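Local coordinates for metallo-carboxypeptidase (Pseudomonas aeruginosa, PDB 4A39), which is a zinc-dependent carboxypeptidase of the M14 family, a bacterial model for the mammalian cytosolic carboxypeptidases, probably removing C-terminal residues from peptides, at residues R302-E312 against D375-E386. Residues are numbered along the deposited sequence; the frame is centred on the assembly and turned at random.
Sequences RFREELMARGE and DVLSTLAVLVDE
R302 meets L383 and E386 where helices 294-308 and 366-383 pack on the mixed sheet of the M14 carboxypeptidase domain, their local axes 9.0 Å apart at 129°. Followed outward, R302 CB touches L383 CD2, while CG and CD pass E386 OE1. Bends at chi2 and chi3 fold the chain so that L383 CD2 lies over one guanidinium face, 3.5 Å from R302 NH2. The tip grips E386 side-on: R302 NE bonds to E386 OE1 and R302 NH2 to E386 OE2, both at 3.0 Å, on the syn lone pairs, with the two planes only 5° apart. R302 NH1 turns back to E306 OE2 (2.9 Å), and R310 NH1 holds E306 OE1, linking four charged groups into one network. Toward the sheet, the F303 ring meets that of F345 on strand 343-350, while V376 and L380 touch strand 268-275. T379 CG2 makes a CH-pi contact over the F303 ring, 4.2 Å from the ring centroid, and L380 CD2 meets the ring edge. L307 CD2 packs on V376 CG2. In the loop that follows helix 294-308, a water accepts from E312 N and donates to D375 OD2 at 2.7 Å.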
# COMPACT_ATOMS: atom_id res chain seq x y z
N ARG A 302 3.16 0.78 -22.89
CA ARG A 302 3.68 -0.58 -22.91
C ARG A 302 3.45 -1.30 -21.57
O ARG A 302 2.99 -2.45 -21.55
CB ARG A 302 5.18 -0.56 -23.22
CG ARG A 302 5.52 -0.19 -24.66
CD ARG A 302 5.29 -1.37 -25.59
NE ARG A 302 6.17 -2.49 -25.26
CZ ARG A 302 5.75 -3.74 -25.06
NH1 ARG A 302 4.46 -4.03 -25.16
NH2 ARG A 302 6.62 -4.70 -24.77
N PHE A 303 3.78 -0.63 -20.48
CA PHE A 303 3.63 -1.19 -19.14
C PHE A 303 2.18 -1.54 -18.82
O PHE A 303 1.88 -2.64 -18.34
CB PHE A 303 4.15 -0.19 -18.10
CG PHE A 303 4.11 -0.70 -16.68
CD1 PHE A 303 2.95 -0.57 -15.92
CD2 PHE A 303 5.22 -1.31 -16.12
CE1 PHE A 303 2.90 -1.05 -14.61
CE2 PHE A 303 5.18 -1.79 -14.81
CZ PHE A 303 4.01 -1.66 -14.05
N ARG A 304 1.27 -0.59 -19.07
CA ARG A 304 -0.14 -0.82 -18.79
C ARG A 304 -0.73 -1.97 -19.61
O ARG A 304 -1.49 -2.78 -19.08
CB ARG A 304 -0.95 0.46 -19.07
CG ARG A 304 -0.82 1.53 -18.00
CD ARG A 304 -1.70 2.73 -18.33
NE ARG A 304 -1.72 3.73 -17.26
CZ ARG A 304 -1.36 5.00 -17.42
NH1 ARG A 304 -0.94 5.43 -18.60
NH2 ARG A 304 -1.42 5.84 -16.39
N GLU A 305 -0.35 -2.03 -20.88
CA GLU A 305 -0.85 -3.07 -21.79
C GLU A 305 -0.36 -4.46 -21.39
O GLU A 305 -1.14 -5.42 -21.34
CB GLU A 305 -0.41 -2.76 -23.22
CG GLU A 305 -1.22 -3.49 -24.28
CD GLU A 305 -0.96 -2.98 -25.69
OE1 GLU A 305 -0.32 -1.91 -25.82
OE2 GLU A 305 -1.40 -3.64 -26.65
N GLU A 306 0.93 -4.57 -21.09
CA GLU A 306 1.50 -5.85 -20.70
C GLU A 306 1.00 -6.31 -19.33
O GLU A 306 0.80 -7.50 -19.11
CB GLU A 306 3.03 -5.79 -20.71
CG GLU A 306 3.64 -5.57 -22.10
CD GLU A 306 3.51 -6.78 -23.02
OE1 GLU A 306 2.92 -7.81 -22.61
OE2 GLU A 306 4.00 -6.70 -24.16
N LEU A 307 0.79 -5.37 -18.41
CA LEU A 307 0.31 -5.75 -17.09
C LEU A 307 -1.17 -6.14 -17.12
O LEU A 307 -1.59 -7.06 -16.41
CB LEU A 307 0.51 -4.61 -16.09
CG LEU A 307 0.05 -4.88 -14.65
CD1 LEU A 307 0.66 -6.18 -14.14
CD2 LEU A 307 0.45 -3.72 -13.77
N MET A 308 -1.95 -5.46 -17.94
CA MET A 308 -3.37 -5.77 -18.05
C MET A 308 -3.55 -7.16 -18.65
O MET A 308 -4.52 -7.86 -18.36
CB MET A 308 -4.08 -4.71 -18.90
CG MET A 308 -5.59 -4.90 -19.03
SD MET A 308 -6.42 -3.44 -19.71
CE MET A 308 -7.90 -3.42 -18.74
N ALA A 309 -2.60 -7.58 -19.48
CA ALA A 309 -2.68 -8.89 -20.12
C ALA A 309 -2.29 -10.01 -19.16
O ALA A 309 -2.59 -11.18 -19.42
CB ALA A 309 -1.77 -8.93 -21.34
N ARG A 310 -1.66 -9.66 -18.05
CA ARG A 310 -1.21 -10.66 -17.08
C ARG A 310 -1.86 -10.67 -15.70
O ARG A 310 -2.07 -11.73 -15.12
CB ARG A 310 0.30 -10.54 -16.89
CG ARG A 310 1.12 -10.78 -18.15
CD ARG A 310 2.60 -10.67 -17.86
NE ARG A 310 3.41 -11.10 -19.00
CZ ARG A 310 3.44 -10.48 -20.18
NH1 ARG A 310 2.71 -9.39 -20.38
NH2 ARG A 310 4.21 -10.95 -21.15
N GLY A 311 -2.17 -9.50 -15.15
CA GLY A 311 -2.75 -9.47 -13.82
C GLY A 311 -4.09 -8.78 -13.67
O GLY A 311 -4.76 -8.47 -14.65
N GLU A 312 -4.49 -8.57 -12.42
CA GLU A 312 -5.74 -7.89 -12.14
C GLU A 312 -5.37 -6.42 -12.18
O GLU A 312 -4.97 -5.83 -11.18
CB GLU A 312 -6.27 -8.29 -10.76
CG GLU A 312 -6.42 -9.79 -10.60
CD GLU A 312 -7.35 -10.16 -9.46
OE1 GLU A 312 -8.58 -10.15 -9.67
OE2 GLU A 312 -6.85 -10.45 -8.36
N ASP A 375 2.83 -10.36 -10.73
CA ASP A 375 2.53 -10.09 -12.13
C ASP A 375 3.27 -8.86 -12.62
O ASP A 375 3.59 -8.75 -13.81
CB ASP A 375 1.02 -9.93 -12.34
CG ASP A 375 0.26 -11.24 -12.14
OD1 ASP A 375 0.83 -12.31 -12.44
OD2 ASP A 375 -0.91 -11.19 -11.70
N VAL A 376 3.56 -7.93 -11.71
CA VAL A 376 4.31 -6.74 -12.08
C VAL A 376 5.73 -7.18 -12.45
O VAL A 376 6.33 -6.64 -13.39
CB VAL A 376 4.35 -5.72 -10.92
CG1 VAL A 376 5.45 -4.70 -11.16
CG2 VAL A 376 3.00 -5.01 -10.82
N LEU A 377 6.26 -8.15 -11.72
CA LEU A 377 7.61 -8.64 -12.02
C LEU A 377 7.63 -9.23 -13.42
O LEU A 377 8.59 -9.05 -14.16
CB LEU A 377 8.04 -9.69 -10.99
CG LEU A 377 8.50 -9.13 -9.64
CD1 LEU A 377 8.84 -10.27 -8.68
CD2 LEU A 377 9.72 -8.24 -9.85
N SER A 378 6.56 -9.94 -13.79
CA SER A 378 6.48 -10.53 -15.12
C SER A 378 6.49 -9.43 -16.17
O SER A 378 7.12 -9.56 -17.22
CB SER A 378 5.20 -11.36 -15.27
OG SER A 378 5.28 -12.57 -14.53
N THR A 379 5.78 -8.34 -15.88
CA THR A 379 5.70 -7.21 -16.80
C THR A 379 7.07 -6.55 -16.97
O THR A 379 7.46 -6.21 -18.09
CB THR A 379 4.68 -6.16 -16.29
OG1 THR A 379 3.38 -6.76 -16.25
CG2 THR A 379 4.64 -4.95 -17.22
N LEU A 380 7.80 -6.38 -15.88
CA LEU A 380 9.12 -5.77 -15.95
C LEU A 380 10.09 -6.64 -16.74
O LEU A 380 11.00 -6.12 -17.40
CB LEU A 380 9.68 -5.53 -14.54
CG LEU A 380 8.91 -4.54 -13.66
CD1 LEU A 380 9.61 -4.42 -12.31
CD2 LEU A 380 8.82 -3.19 -14.34
N ALA A 381 9.91 -7.95 -16.68
CA ALA A 381 10.77 -8.88 -17.40
C ALA A 381 10.63 -8.69 -18.90
O ALA A 381 11.61 -8.78 -19.65
CB ALA A 381 10.43 -10.32 -17.02
N VAL A 382 9.40 -8.42 -19.35
CA VAL A 382 9.13 -8.21 -20.77
C VAL A 382 9.64 -6.87 -21.28
O VAL A 382 10.12 -6.77 -22.41
CB VAL A 382 7.61 -8.27 -21.06
CG1 VAL A 382 7.34 -7.96 -22.53
CG2 VAL A 382 7.07 -9.64 -20.70
N LEU A 383 9.56 -5.85 -20.44
CA LEU A 383 9.98 -4.50 -20.81
C LEU A 383 11.43 -4.14 -20.53
O LEU A 383 11.88 -3.06 -20.92
CB LEU A 383 9.10 -3.47 -20.09
CG LEU A 383 7.58 -3.64 -20.07
CD1 LEU A 383 6.97 -2.50 -19.27
CD2 LEU A 383 7.04 -3.66 -21.48
N VAL A 384 12.16 -5.02 -19.86
CA VAL A 384 13.55 -4.72 -19.49
C VAL A 384 14.43 -4.11 -20.58
O VAL A 384 15.16 -3.15 -20.32
CB VAL A 384 14.25 -5.96 -18.90
CG1 VAL A 384 14.63 -6.94 -19.99
CG2 VAL A 384 15.47 -5.53 -18.10
N ASP A 385 14.37 -4.64 -21.80
CA ASP A 385 15.20 -4.11 -22.89
C ASP A 385 14.74 -2.76 -23.43
O ASP A 385 15.45 -2.13 -24.22
CB ASP A 385 15.25 -5.11 -24.05
CG ASP A 385 15.86 -6.44 -23.66
OD1 ASP A 385 16.92 -6.43 -23.00
OD2 ASP A 385 15.28 -7.49 -24.01
N GLU A 386 13.57 -2.31 -23.00
CA GLU A 386 13.02 -1.03 -23.47
C GLU A 386 13.13 0.11 -22.46
O GLU A 386 12.90 1.26 -22.81
CB GLU A 386 11.54 -1.22 -23.83
CG GLU A 386 11.28 -2.26 -24.90
CD GLU A 386 9.80 -2.57 -25.07
OE1 GLU A 386 9.01 -1.62 -25.28
OE2 GLU A 386 9.43 -3.76 -24.99
O HOH W 1 -2.59 -9.43 -10.43